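Local coordinates for probable uracil-DNA glycosylase (Acanthamoeba polyphaga mimivirus, PDB 5X55), which belongs to the uracil-DNA glycosylase superfamily, whose members are compact alpha/beta proteins built round a four-stranded parallel beta sheet flanked by helices, at residues Val123-Leu128 / Glu169-Thr174; Ile247-Phe252 / Lys364-Asp369; Thr327-Ser332 / Lys339-Ser344. One frame throughout, in Å; residues are numbered along the deposited sequence.

In the fold
Contact 1 closes along the chain before contact 2 opens, and contact 3 lies between the two segments of contact 2. Contact 1 and contact 2 have centres about 23 Å apart and touch where T174, at the start of helix 173-177, packs against the sheet: its CG2 lies 3.5 Å from CD1 of F252 on strand 251-255, an outermost strand of the parallel sheet. Contact 3 is a two-stranded hairpin, and the nearest atoms of contacts 2 and 3 are about 16 Å apart. Contacts 1 and 3 lie on opposite sides of the chain's centre, with centres about 34 Å apart and nearest atoms about 22 Å apart.

Contact 1: residues Val123-Leu128 / Glu169-Thr174; sequences VNLKLL and ELLFNT
L128 and F172 bury the most surface here, and they meet along one rim of the phenyl ring. CB of L128 lies 4.0 Å from CD2 of F172, while the L128 carbonyl O is also near that atom, at the ring edge and close to its plane. The neighbouring corner of the ring is met by L125, whose O approaches CE2 of F172 to 3.6 Å in the ring plane, at the positively polarised C-H edge. L171 completes the apolar cluster with a single methyl: its CD2 touches CD1 of L128 at 3.8 Å and CD2 of L125 at 3.6 Å. The same methyl rests on one face of the F172 ring, displaced toward its rim. L171 can bring its branch there because CG is anti to the backbone N (chi1 177°), whereas F172 carries its ring beside its own N (chi1 -69°). A water bridges the backbones, donating to O of L128 at 2.6 Å and accepting from N of F172 at 2.9 Å. O of L128 is gripped a second time by the side chain of N176. F172 is the N-cap residue of helix 173-177, within a type I turn running from L170 to N173. Helix 135-142 supplies F138 against both L125 and F172, while L150 and L154 of helix 146-159 pack on L125.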
ATOM      1  N   VAL A 123      17.807  13.530  -5.181  1.00 37.21           N
ATOM      2  CA  VAL A 123      16.472  12.929  -5.073  1.00 34.02           C
ATOM      3  C   VAL A 123      15.398  13.997  -5.190  1.00 28.38           C
ATOM      4  O   VAL A 123      15.424  15.022  -4.499  1.00 34.79           O
ATOM      5  CB  VAL A 123      16.313  12.141  -3.762  1.00 29.62           C
ATOM      6  CG1 VAL A 123      14.824  11.830  -3.513  1.00 26.45           C
ATOM      7  CG2 VAL A 123      17.086  10.859  -3.835  1.00 24.75           C
ATOM      8  N   ASN A 124      14.440  13.754  -6.072  1.00 28.31           N
ATOM      9  CA  ASN A 124      13.374  14.706  -6.358  1.00 24.89           C
ATOM     10  C   ASN A 124      12.085  13.897  -6.459  1.00 20.37           C
ATOM     11  O   ASN A 124      11.720  13.422  -7.538  1.00 24.63           O
ATOM     12  CB  ASN A 124      13.689  15.466  -7.635  1.00 26.21           C
ATOM     13  CG  ASN A 124      12.720  16.579  -7.914  1.00 23.88           C
ATOM     14  OD1 ASN A 124      11.578  16.562  -7.454  1.00 29.55           O
ATOM     15  ND2 ASN A 124      13.153  17.542  -8.713  1.00 26.66           N
ATOM     16  N   LEU A 125      11.387  13.765  -5.333  1.00 22.77           N
ATOM     17  CA  LEU A 125      10.210  12.895  -5.275  1.00 21.36           C
ATOM     18  C   LEU A 125       9.079  13.382  -6.178  1.00 22.77           C
ATOM     19  O   LEU A 125       8.334  12.554  -6.725  1.00 21.13           O
ATOM     20  CB  LEU A 125       9.711  12.776  -3.834  1.00 20.56           C
ATOM     21  CG  LEU A 125      10.619  12.081  -2.818  1.00 19.18           C
ATOM     22  CD1 LEU A 125      10.024  12.118  -1.391  1.00 21.94           C
ATOM     23  CD2 LEU A 125      10.908  10.665  -3.232  1.00 15.04           C
ATOM     24  N   LYS A 126       8.938  14.704  -6.351  1.00 23.11           N
ATOM     25  CA  LYS A 126       7.869  15.246  -7.196  1.00 24.75           C
ATOM     26  C   LYS A 126       7.917  14.685  -8.620  1.00 22.53           C
ATOM     27  O   LYS A 126       6.870  14.413  -9.221  1.00 24.31           O
ATOM     28  CB  LYS A 126       7.945  16.774  -7.211  1.00 29.91           C
ATOM     29  CG  LYS A 126       7.135  17.437  -8.319  1.00 24.81           C
ATOM     30  CD  LYS A 126       5.632  17.369  -8.086  1.00 30.90           C
ATOM     31  CE  LYS A 126       4.866  17.262  -9.415  1.00 35.93           C
ATOM     32  NZ  LYS A 126       5.157  18.364 -10.399  1.00 28.29           N
ATOM     33  N   LEU A 127       9.119  14.467  -9.163  1.00 23.02           N
ATOM     34  CA  LEU A 127       9.279  13.911 -10.505  1.00 24.42           C
ATOM     35  C   LEU A 127       8.832  12.463 -10.616  1.00 25.23           C
ATOM     36  O   LEU A 127       8.717  11.957 -11.734  1.00 23.01           O
ATOM     37  CB  LEU A 127      10.733  14.003 -10.956  1.00 22.25           C
ATOM     38  CG  LEU A 127      11.306  15.411 -11.041  1.00 23.70           C
ATOM     39  CD1 LEU A 127      12.723  15.334 -11.585  1.00 26.40           C
ATOM     40  CD2 LEU A 127      10.419  16.263 -11.929  1.00 27.20           C
ATOM     41  N   LEU A 128       8.588  11.790  -9.498  1.00 25.77           N
ATOM     42  CA  LEU A 128       8.105  10.421  -9.489  1.00 22.97           C
ATOM     43  C   LEU A 128       6.584  10.334  -9.442  1.00 24.20           C
ATOM     44  O   LEU A 128       6.033   9.229  -9.415  1.00 24.21           O
ATOM     45  CB  LEU A 128       8.721   9.684  -8.297  1.00 19.16           C
ATOM     46  CG  LEU A 128      10.242   9.798  -8.332  1.00 21.21           C
ATOM     47  CD1 LEU A 128      10.849   9.117  -7.130  1.00 20.50           C
ATOM     48  CD2 LEU A 128      10.775   9.213  -9.644  1.00 16.70           C
ATOM     49  N   GLU A 169      10.510   4.820 -10.361  1.00 20.69           N
ATOM     50  CA  GLU A 169       9.352   4.908 -11.235  1.00 23.24           C
ATOM     51  C   GLU A 169       8.180   4.091 -10.713  1.00 25.38           C
ATOM     52  O   GLU A 169       7.065   4.248 -11.224  1.00 22.46           O
ATOM     53  CB  GLU A 169       9.709   4.453 -12.651  1.00 24.96           C
ATOM     54  CG  GLU A 169      10.844   5.253 -13.305  1.00 30.00           C
ATOM     55  CD  GLU A 169      11.199   4.736 -14.703  1.00 38.17           C
ATOM     56  OE1 GLU A 169      10.540   5.175 -15.684  1.00 43.88           O
ATOM     57  OE2 GLU A 169      12.113   3.880 -14.818  1.00 27.75           O
ATOM     58  N   LEU A 170       8.397   3.239  -9.709  1.00 21.06           N
ATOM     59  CA  LEU A 170       7.312   2.513  -9.058  1.00 22.92           C
ATOM     60  C   LEU A 170       6.976   3.047  -7.670  1.00 19.94           C
ATOM     61  O   LEU A 170       6.012   2.572  -7.059  1.00 21.15           O
ATOM     62  CB  LEU A 170       7.662   1.034  -8.955  1.00 18.75           C
ATOM     63  CG  LEU A 170       8.003   0.378 -10.279  1.00 22.11           C
ATOM     64  CD1 LEU A 170       8.380  -1.078 -10.036  1.00 18.69           C
ATOM     65  CD2 LEU A 170       6.799   0.491 -11.193  1.00 24.39           C
ATOM     66  N   LEU A 171       7.739   4.019  -7.168  1.00 17.57           N
ATOM     67  CA  LEU A 171       7.600   4.475  -5.787  1.00 16.85           C
ATOM     68  C   LEU A 171       6.165   4.870  -5.443  1.00 18.13           C
ATOM     69  O   LEU A 171       5.644   4.533  -4.370  1.00 15.88           O
ATOM     70  CB  LEU A 171       8.535   5.662  -5.551  1.00 17.27           C
ATOM     71  CG  LEU A 171       8.423   6.266  -4.152  1.00 19.78           C
ATOM     72  CD1 LEU A 171       8.854   5.227  -3.132  1.00 14.84           C
ATOM     73  CD2 LEU A 171       9.252   7.534  -4.043  1.00 15.13           C
ATOM     74  N   PHE A 172       5.519   5.617  -6.329  1.00 19.24           N
ATOM     75  CA  PHE A 172       4.184   6.140  -6.078  1.00 21.64           C
ATOM     76  C   PHE A 172       3.150   5.449  -6.969  1.00 20.97           C
ATOM     77  O   PHE A 172       2.161   6.063  -7.379  1.00 21.47           O
ATOM     78  CB  PHE A 172       4.161   7.654  -6.288  1.00 19.35           C
ATOM     79  CG  PHE A 172       4.940   8.443  -5.259  1.00 18.07           C
ATOM     80  CD1 PHE A 172       4.817   8.172  -3.904  1.00 20.71           C
ATOM     81  CD2 PHE A 172       5.787   9.480  -5.658  1.00 18.97           C
ATOM     82  CE1 PHE A 172       5.539   8.922  -2.944  1.00 18.93           C
ATOM     83  CE2 PHE A 172       6.509  10.229  -4.722  1.00 20.18           C
ATOM     84  CZ  PHE A 172       6.374   9.948  -3.350  1.00 22.43           C
ATOM     85  N   ASN A 173       3.387   4.166  -7.258  1.00 18.15           N
ATOM     86  CA  ASN A 173       2.621   3.408  -8.248  1.00 21.68           C
ATOM     87  C   ASN A 173       1.114   3.505  -8.028  1.00 21.04           C
ATOM     88  O   ASN A 173       0.350   3.790  -8.964  1.00 20.90           O
ATOM     89  CB  ASN A 173       3.065   1.945  -8.200  1.00 20.44           C
ATOM     90  CG  ASN A 173       3.053   1.286  -9.550  1.00 24.88           C
ATOM     91  OD1 ASN A 173       2.840   1.932 -10.580  1.00 26.13           O
ATOM     92  ND2 ASN A 173       3.309  -0.011  -9.563  1.00 22.98           N
ATOM     93  N   THR A 174       0.661   3.234  -6.803  1.00 21.11           N
ATOM     94  CA  THR A 174      -0.777   3.240  -6.545  1.00 20.62           C
ATOM     95  C   THR A 174      -1.378   4.620  -6.774  1.00 17.43           C
ATOM     96  O   THR A 174      -2.495   4.736  -7.291  1.00 22.93           O
ATOM     97  CB  THR A 174      -1.068   2.756  -5.130  1.00 22.37           C
ATOM     98  OG1 THR A 174      -0.427   1.491  -4.936  1.00 25.81           O
ATOM     99  CG2 THR A 174      -2.565   2.559  -4.952  1.00 20.85           C
TER
HETATM  100  O   HOH W   1       6.654   6.805  -8.740  1.00 18.39           O

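Contact 2: residues Ile247-Phe252 / Lys364-Asp369; sequences ILQGTF and KPIFWD
Q249 reaches across to F367 and clasps its backbone with both ends of the carboxamide, from a Schellman motif that closes helix 244-248 just before strand 251-255. G250, with a positive phi of 101°, is the C-prime residue of that motif: its N bonds to O of I247, and N of T251 returns to O of W246. The Q249 chain leaves with CG beside its backbone N and runs on extended (chi2 174°), which carries the amide out to the tail segment. There OE1 accepts from N of F367 at 2.9 Å, a fairly straight bond, and NE2 donates to O of F367 at 3.1 Å. Each donor stands somewhat out of the plane of the carbonyl it meets. Two anchors on one residue fix the rotation of the carboxamide, whose plane lies within 18° of the F367 ring although the two side chains run nearly perpendicular to each other. OE1 also sits at the ring edge, 3.3 Å from CD2 of F367, and NE2 has a further acceptor in O of S245. Deeper in, I366 lies between the turn and W368. Its CG1 comes 3.7 Å from O of Q249, and its CG2 rests over one face of the indole, near the rim. W368 is itself flanked edge-to-face by W246 and F351, while its NE1 is bonded to N355 of helix 350-360. OG1 of T251, hydrogen-bonded to O of W246, is approached by CD1 of I366 at 3.5 Å. One water donates to both OE1 of Q249, at 2.9 Å, and O of P365, at 3.0 Å.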
ATOM      1  N   ILE A 247      -6.455  -2.541  -8.007  1.00 17.86           N
ATOM      2  CA  ILE A 247      -6.032  -1.157  -7.856  1.00 14.75           C
ATOM      3  C   ILE A 247      -6.674  -0.297  -8.923  1.00 20.22           C
ATOM      4  O   ILE A 247      -7.133   0.819  -8.641  1.00 20.51           O
ATOM      5  CB  ILE A 247      -4.499  -1.075  -7.885  1.00 18.30           C
ATOM      6  CG1 ILE A 247      -3.919  -1.852  -6.696  1.00 16.45           C
ATOM      7  CG2 ILE A 247      -3.997   0.393  -7.925  1.00 16.44           C
ATOM      8  CD1 ILE A 247      -2.472  -2.203  -6.899  1.00 18.37           C
ATOM      9  N   LEU A 248      -6.760  -0.813 -10.157  1.00 22.14           N
ATOM     10  CA  LEU A 248      -7.400  -0.059 -11.236  1.00 19.41           C
ATOM     11  C   LEU A 248      -8.860   0.253 -10.928  1.00 21.71           C
ATOM     12  O   LEU A 248      -9.398   1.241 -11.440  1.00 28.93           O
ATOM     13  CB  LEU A 248      -7.290  -0.832 -12.542  1.00 18.72           C
ATOM     14  CG  LEU A 248      -5.896  -0.818 -13.162  1.00 23.65           C
ATOM     15  CD1 LEU A 248      -5.649  -2.069 -14.004  1.00 19.74           C
ATOM     16  CD2 LEU A 248      -5.696   0.459 -13.996  1.00 25.93           C
ATOM     17  N   GLN A 249      -9.510  -0.565 -10.093  1.00 19.80           N
ATOM     18  CA  GLN A 249     -10.910  -0.394  -9.719  1.00 19.33           C
ATOM     19  C   GLN A 249     -11.091   0.393  -8.426  1.00 20.87           C
ATOM     20  O   GLN A 249     -12.191   0.398  -7.863  1.00 22.62           O
ATOM     21  CB  GLN A 249     -11.602  -1.755  -9.589  1.00 18.33           C
ATOM     22  CG  GLN A 249     -11.633  -2.597 -10.893  1.00 15.26           C
ATOM     23  CD  GLN A 249     -12.209  -3.981 -10.665  1.00 15.76           C
ATOM     24  OE1 GLN A 249     -13.418  -4.149 -10.488  1.00 16.12           O
ATOM     25  NE2 GLN A 249     -11.335  -4.978 -10.613  1.00 16.20           N
ATOM     26  N   GLY A 250     -10.048   1.054  -7.940  1.00 19.84           N
ATOM     27  CA  GLY A 250     -10.176   1.925  -6.795  1.00 20.02           C
ATOM     28  C   GLY A 250      -9.712   1.364  -5.465  1.00 17.86           C
ATOM     29  O   GLY A 250     -10.026   1.958  -4.430  1.00 18.12           O
ATOM     30  N   THR A 251      -8.968   0.258  -5.453  1.00 14.89           N
ATOM     31  CA  THR A 251      -8.375  -0.250  -4.222  1.00 15.66           C
ATOM     32  C   THR A 251      -7.006   0.411  -4.036  1.00 17.67           C
ATOM     33  O   THR A 251      -6.048   0.092  -4.752  1.00 16.28           O
ATOM     34  CB  THR A 251      -8.268  -1.775  -4.245  1.00 15.32           C
ATOM     35  OG1 THR A 251      -9.464  -2.327  -4.808  1.00 13.48           O
ATOM     36  CG2 THR A 251      -8.122  -2.299  -2.816  1.00 12.96           C
ATOM     37  N   PHE A 252      -6.912   1.321  -3.066  1.00 12.50           N
ATOM     38  CA  PHE A 252      -5.708   2.131  -2.840  1.00 17.52           C
ATOM     39  C   PHE A 252      -4.793   1.376  -1.879  1.00 16.17           C
ATOM     40  O   PHE A 252      -4.867   1.527  -0.660  1.00 14.36           O
ATOM     41  CB  PHE A 252      -6.098   3.500  -2.291  1.00 15.88           C
ATOM     42  CG  PHE A 252      -4.969   4.504  -2.217  1.00 16.78           C
ATOM     43  CD1 PHE A 252      -4.433   5.061  -3.372  1.00 16.27           C
ATOM     44  CD2 PHE A 252      -4.497   4.945  -0.989  1.00 14.95           C
ATOM     45  CE1 PHE A 252      -3.426   6.013  -3.311  1.00 15.42           C
ATOM     46  CE2 PHE A 252      -3.482   5.902  -0.918  1.00 17.09           C
ATOM     47  CZ  PHE A 252      -2.944   6.435  -2.089  1.00 16.47           C
ATOM     48  N   LYS A 364     -20.205   2.027  -7.241  1.00 38.24           N
ATOM     49  CA  LYS A 364     -19.931   0.926  -8.153  1.00 39.92           C
ATOM     50  C   LYS A 364     -19.089  -0.134  -7.447  1.00 40.19           C
ATOM     51  O   LYS A 364     -18.143   0.202  -6.729  1.00 37.22           O
ATOM     52  CB  LYS A 364     -19.204   1.430  -9.394  1.00 40.74           C
ATOM     53  CG  LYS A 364     -19.846   2.664 -10.024  1.00 48.27           C
ATOM     54  CD  LYS A 364     -19.611   2.696 -11.536  1.00 49.97           C
ATOM     55  CE  LYS A 364     -20.331   3.871 -12.209  1.00 53.11           C
ATOM     56  NZ  LYS A 364     -21.821   3.778 -12.123  1.00 54.45           N
ATOM     57  N   PRO A 365     -19.409  -1.410  -7.611  1.00 37.62           N
ATOM     58  CA  PRO A 365     -18.697  -2.455  -6.864  1.00 32.82           C
ATOM     59  C   PRO A 365     -17.289  -2.676  -7.398  1.00 29.93           C
ATOM     60  O   PRO A 365     -16.874  -2.126  -8.422  1.00 29.49           O
ATOM     61  CB  PRO A 365     -19.567  -3.700  -7.073  1.00 35.10           C
ATOM     62  CG  PRO A 365     -20.239  -3.454  -8.385  1.00 34.86           C
ATOM     63  CD  PRO A 365     -20.498  -1.958  -8.438  1.00 33.94           C
ATOM     64  N   ILE A 366     -16.545  -3.496  -6.662  1.00 27.99           N
ATOM     65  CA  ILE A 366     -15.219  -3.940  -7.067  1.00 19.53           C
ATOM     66  C   ILE A 366     -15.305  -5.426  -7.390  1.00 23.76           C
ATOM     67  O   ILE A 366     -15.792  -6.218  -6.570  1.00 21.58           O
ATOM     68  CB  ILE A 366     -14.169  -3.679  -5.976  1.00 19.32           C
ATOM     69  CG1 ILE A 366     -13.918  -2.172  -5.807  1.00 20.74           C
ATOM     70  CG2 ILE A 366     -12.897  -4.421  -6.323  1.00 15.09           C
ATOM     71  CD1 ILE A 366     -12.968  -1.820  -4.658  1.00 15.40           C
ATOM     72  N   PHE A 367     -14.851  -5.796  -8.589  1.00 15.76           N
ATOM     73  CA  PHE A 367     -14.849  -7.192  -9.026  1.00 23.18           C
ATOM     74  C   PHE A 367     -13.511  -7.808  -8.652  1.00 20.25           C
ATOM     75  O   PHE A 367     -12.499  -7.561  -9.309  1.00 21.21           O
ATOM     76  CB  PHE A 367     -15.095  -7.292 -10.525  1.00 21.53           C
ATOM     77  CG  PHE A 367     -16.365  -6.677 -10.944  1.00 23.85           C
ATOM     78  CD1 PHE A 367     -17.550  -7.392 -10.858  1.00 30.66           C
ATOM     79  CD2 PHE A 367     -16.399  -5.360 -11.385  1.00 24.43           C
ATOM     80  CE1 PHE A 367     -18.762  -6.811 -11.231  1.00 34.64           C
ATOM     81  CE2 PHE A 367     -17.600  -4.768 -11.757  1.00 34.57           C
ATOM     82  CZ  PHE A 367     -18.789  -5.498 -11.680  1.00 32.59           C
ATOM     83  N   TRP A 368     -13.513  -8.623  -7.604  1.00 19.30           N
ATOM     84  CA  TRP A 368     -12.259  -9.149  -7.075  1.00 21.27           C
ATOM     85  C   TRP A 368     -11.687 -10.262  -7.928  1.00 23.42           C
ATOM     86  O   TRP A 368     -10.486 -10.516  -7.860  1.00 24.82           O
ATOM     87  CB  TRP A 368     -12.457  -9.667  -5.651  1.00 17.79           C
ATOM     88  CG  TRP A 368     -13.024  -8.621  -4.767  1.00 18.94           C
ATOM     89  CD1 TRP A 368     -14.293  -8.550  -4.273  1.00 15.51           C
ATOM     90  CD2 TRP A 368     -12.342  -7.466  -4.296  1.00 17.97           C
ATOM     91  NE1 TRP A 368     -14.443  -7.417  -3.512  1.00 17.28           N
ATOM     92  CE2 TRP A 368     -13.257  -6.729  -3.512  1.00 21.12           C
ATOM     93  CE3 TRP A 368     -11.044  -6.974  -4.467  1.00 16.65           C
ATOM     94  CZ2 TRP A 368     -12.908  -5.528  -2.887  1.00 17.02           C
ATOM     95  CZ3 TRP A 368     -10.692  -5.783  -3.841  1.00 17.06           C
ATOM     96  CH2 TRP A 368     -11.624  -5.072  -3.061  1.00 18.81           C
ATOM     97  N   ASP A 369     -12.509 -10.944  -8.714  1.00 25.28           N
ATOM     98  CA  ASP A 369     -11.991 -12.126  -9.383  1.00 31.91           C
ATOM     99  C   ASP A 369     -11.473 -11.822 -10.784  1.00 38.59           C
ATOM    100  O   ASP A 369     -10.323 -12.150 -11.078  1.00 59.57           O
ATOM    101  CB  ASP A 369     -13.059 -13.220  -9.447  1.00 34.41           C
ATOM    102  CG  ASP A 369     -12.455 -14.613  -9.549  1.00 35.42           C
ATOM    103  OD1 ASP A 369     -11.210 -14.720  -9.590  1.00 35.66           O
ATOM    104  OD2 ASP A 369     -13.228 -15.599  -9.594  1.00 42.74           O
TER
HETATM  105  O   HOH W   2     -15.122  -1.809 -10.807  1.00 25.31           O

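Contact 3: residues Thr327-Ser332 / Lys339-Ser344; sequences TMTSMS and KVTYPS
T327 packs against the end of the partner strand, its CB 3.3 Å from O of Y342 and near CG2 of T341. M328 pairs with Y342 through two almost straight backbone bonds, N of M328 to O of Y342 at 2.9 Å and N of Y342 to O of M328 at 2.8 Å. A bend at the thioether (chi3 91°) turns CE of M328 back to the Y342 side chain, 3.5 Å from CD2 of Y342. T329, a non-hydrogen-bonded partner of T341, projects from the other face, where its CG2 touches CB of K339 at 3.5 Å. These pairs belong to an antiparallel beta hairpin of strands 328-332 and 338-342, whose short axes depart from strict antiparallel (141°). S330 makes the second hydrogen-bonded pair: its N gives to O of V340 and its O takes N of V340, both at 2.9 Å. CB of S330 adjoins CE2 of Y342, and its OG is bonded to ND1 of H300, whose ring also meets Y342 edge-to-face; T315 of strand 312-316 touches both M328 and Y342. M331 lies opposite K339 on the T329 face, its folded chain bringing CE alongside CG of K339. CB of S332 then meets CG2 of V340 at 3.7 Å, on the face that carries Y342.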
ATOM      1  N   THR A 327      -6.629 -14.218  16.727  1.00 27.52           N
ATOM      2  CA  THR A 327      -7.086 -12.868  17.037  1.00 27.62           C
ATOM      3  C   THR A 327      -5.888 -11.932  17.214  1.00 21.85           C
ATOM      4  O   THR A 327      -4.742 -12.353  17.350  1.00 24.40           O
ATOM      5  CB  THR A 327      -7.915 -12.834  18.321  1.00 24.64           C
ATOM      6  OG1 THR A 327      -7.061 -13.124  19.437  1.00 24.06           O
ATOM      7  CG2 THR A 327      -9.041 -13.829  18.269  1.00 25.97           C
ATOM      8  N   MET A 328      -6.170 -10.643  17.234  1.00 23.60           N
ATOM      9  CA  MET A 328      -5.140  -9.635  17.422  1.00 23.82           C
ATOM     10  C   MET A 328      -5.554  -8.729  18.564  1.00 25.07           C
ATOM     11  O   MET A 328      -6.738  -8.420  18.713  1.00 24.41           O
ATOM     12  CB  MET A 328      -4.936  -8.796  16.154  1.00 21.18           C
ATOM     13  CG  MET A 328      -4.473  -7.381  16.433  1.00 26.28           C
ATOM     14  SD  MET A 328      -4.551  -6.327  14.997  1.00 31.94           S
ATOM     15  CE  MET A 328      -6.176  -5.596  15.062  1.00 23.72           C
ATOM     16  N   THR A 329      -4.588  -8.288  19.356  1.00 23.55           N
ATOM     17  CA  THR A 329      -4.838  -7.281  20.374  1.00 28.35           C
ATOM     18  C   THR A 329      -4.177  -5.972  19.955  1.00 24.75           C
ATOM     19  O   THR A 329      -3.006  -5.953  19.572  1.00 23.93           O
ATOM     20  CB  THR A 329      -4.339  -7.757  21.739  1.00 30.09           C
ATOM     21  OG1 THR A 329      -5.110  -8.898  22.133  1.00 36.74           O
ATOM     22  CG2 THR A 329      -4.546  -6.693  22.759  1.00 32.82           C
ATOM     23  N   SER A 330      -4.938  -4.889  19.992  1.00 27.08           N
ATOM     24  CA  SER A 330      -4.455  -3.624  19.472  1.00 24.54           C
ATOM     25  C   SER A 330      -4.952  -2.483  20.341  1.00 28.21           C
ATOM     26  O   SER A 330      -6.104  -2.483  20.791  1.00 26.76           O
ATOM     27  CB  SER A 330      -4.910  -3.420  18.027  1.00 23.90           C
ATOM     28  OG  SER A 330      -4.449  -2.189  17.519  1.00 26.29           O
ATOM     29  N   MET A 331      -4.079  -1.499  20.542  1.00 24.27           N
ATOM     30  CA  MET A 331      -4.395  -0.363  21.396  1.00 26.84           C
ATOM     31  C   MET A 331      -5.489   0.476  20.751  1.00 28.22           C
ATOM     32  O   MET A 331      -5.375   0.894  19.594  1.00 28.75           O
ATOM     33  CB  MET A 331      -3.142   0.469  21.646  1.00 25.16           C
ATOM     34  CG  MET A 331      -3.373   1.687  22.535  1.00 32.43           C
ATOM     35  SD  MET A 331      -4.109   1.302  24.142  1.00 30.43           S
ATOM     36  CE  MET A 331      -2.706   0.568  24.989  1.00 30.36           C
ATOM     37  N   SER A 332      -6.568   0.678  21.482  1.00 26.87           N
ATOM     38  CA  SER A 332      -7.663   1.528  21.044  1.00 27.35           C
ATOM     39  C   SER A 332      -7.479   2.851  21.755  1.00 31.67           C
ATOM     40  O   SER A 332      -7.666   2.944  22.978  1.00 33.06           O
ATOM     41  CB  SER A 332      -9.021   0.909  21.354  1.00 31.82           C
ATOM     42  OG  SER A 332     -10.055   1.707  20.811  1.00 31.85           O
ATOM     43  N   LYS A 339      -6.305  -1.781  25.260  1.00 32.75           N
ATOM     44  CA  LYS A 339      -6.174  -2.833  24.266  1.00 31.50           C
ATOM     45  C   LYS A 339      -7.520  -3.511  24.027  1.00 35.65           C
ATOM     46  O   LYS A 339      -8.232  -3.863  24.971  1.00 42.42           O
ATOM     47  CB  LYS A 339      -5.131  -3.853  24.714  1.00 32.61           C
ATOM     48  CG  LYS A 339      -3.712  -3.312  24.723  1.00 34.08           C
ATOM     49  CD  LYS A 339      -2.674  -4.433  24.702  1.00 35.96           C
ATOM     50  CE  LYS A 339      -1.505  -4.159  25.659  1.00 41.20           C
ATOM     51  NZ  LYS A 339      -1.856  -4.142  27.118  1.00 38.18           N
ATOM     52  N   VAL A 340      -7.868  -3.689  22.754  1.00 30.72           N
ATOM     53  CA  VAL A 340      -9.079  -4.380  22.335  1.00 29.22           C
ATOM     54  C   VAL A 340      -8.686  -5.557  21.446  1.00 27.04           C
ATOM     55  O   VAL A 340      -7.674  -5.520  20.738  1.00 27.71           O
ATOM     56  CB  VAL A 340     -10.038  -3.411  21.611  1.00 29.09           C
ATOM     57  CG1 VAL A 340     -11.267  -4.140  21.060  1.00 25.27           C
ATOM     58  CG2 VAL A 340     -10.446  -2.305  22.567  1.00 30.25           C
ATOM     59  N   THR A 341      -9.486  -6.615  21.501  1.00 27.84           N
ATOM     60  CA  THR A 341      -9.260  -7.809  20.703  1.00 28.01           C
ATOM     61  C   THR A 341     -10.106  -7.734  19.437  1.00 23.09           C
ATOM     62  O   THR A 341     -11.285  -7.390  19.492  1.00 29.90           O
ATOM     63  CB  THR A 341      -9.589  -9.064  21.513  1.00 28.25           C
ATOM     64  OG1 THR A 341      -8.695  -9.134  22.625  1.00 31.06           O
ATOM     65  CG2 THR A 341      -9.383 -10.307  20.682  1.00 28.08           C
ATOM     66  N   TYR A 342      -9.488  -8.030  18.298  1.00 26.00           N
ATOM     67  CA  TYR A 342     -10.081  -8.051  16.969  1.00 23.08           C
ATOM     68  C   TYR A 342      -9.917  -9.440  16.379  1.00 21.10           C
ATOM     69  O   TYR A 342      -8.948 -10.137  16.698  1.00 22.52           O
ATOM     70  CB  TYR A 342      -9.428  -7.007  16.053  1.00 19.23           C
ATOM     71  CG  TYR A 342      -9.569  -5.625  16.630  1.00 20.30           C
ATOM     72  CD1 TYR A 342     -10.673  -4.844  16.342  1.00 19.28           C
ATOM     73  CD2 TYR A 342      -8.620  -5.120  17.514  1.00 22.59           C
ATOM     74  CE1 TYR A 342     -10.816  -3.581  16.894  1.00 23.21           C
ATOM     75  CE2 TYR A 342      -8.759  -3.862  18.077  1.00 23.80           C
ATOM     76  CZ  TYR A 342      -9.861  -3.098  17.766  1.00 22.48           C
ATOM     77  OH  TYR A 342     -10.011  -1.847  18.325  1.00 24.77           O
ATOM     78  N   PRO A 343     -10.854  -9.871  15.534  1.00 25.62           N
ATOM     79  CA  PRO A 343     -10.853 -11.262  15.064  1.00 21.02           C
ATOM     80  C   PRO A 343      -9.672 -11.577  14.160  1.00 22.82           C
ATOM     81  O   PRO A 343      -8.987 -10.692  13.642  1.00 22.86           O
ATOM     82  CB  PRO A 343     -12.175 -11.378  14.293  1.00 22.76           C
ATOM     83  CG  PRO A 343     -12.542  -9.964  13.937  1.00 23.62           C
ATOM     84  CD  PRO A 343     -12.056  -9.133  15.092  1.00 20.93           C
ATOM     85  N   SER A 344      -9.446 -12.879  13.980  1.00 20.47           N
ATOM     86  CA  SER A 344      -8.411 -13.353  13.077  1.00 25.03           C
ATOM     87  C   SER A 344      -8.763 -13.046  11.621  1.00 23.87           C
ATOM     88  O   SER A 344      -9.932 -13.015  11.225  1.00 17.75           O
ATOM     89  CB  SER A 344      -8.197 -14.861  13.234  1.00 21.59           C
ATOM     90  OG  SER A 344      -9.313 -15.579  12.765  1.00 24.29           O
TER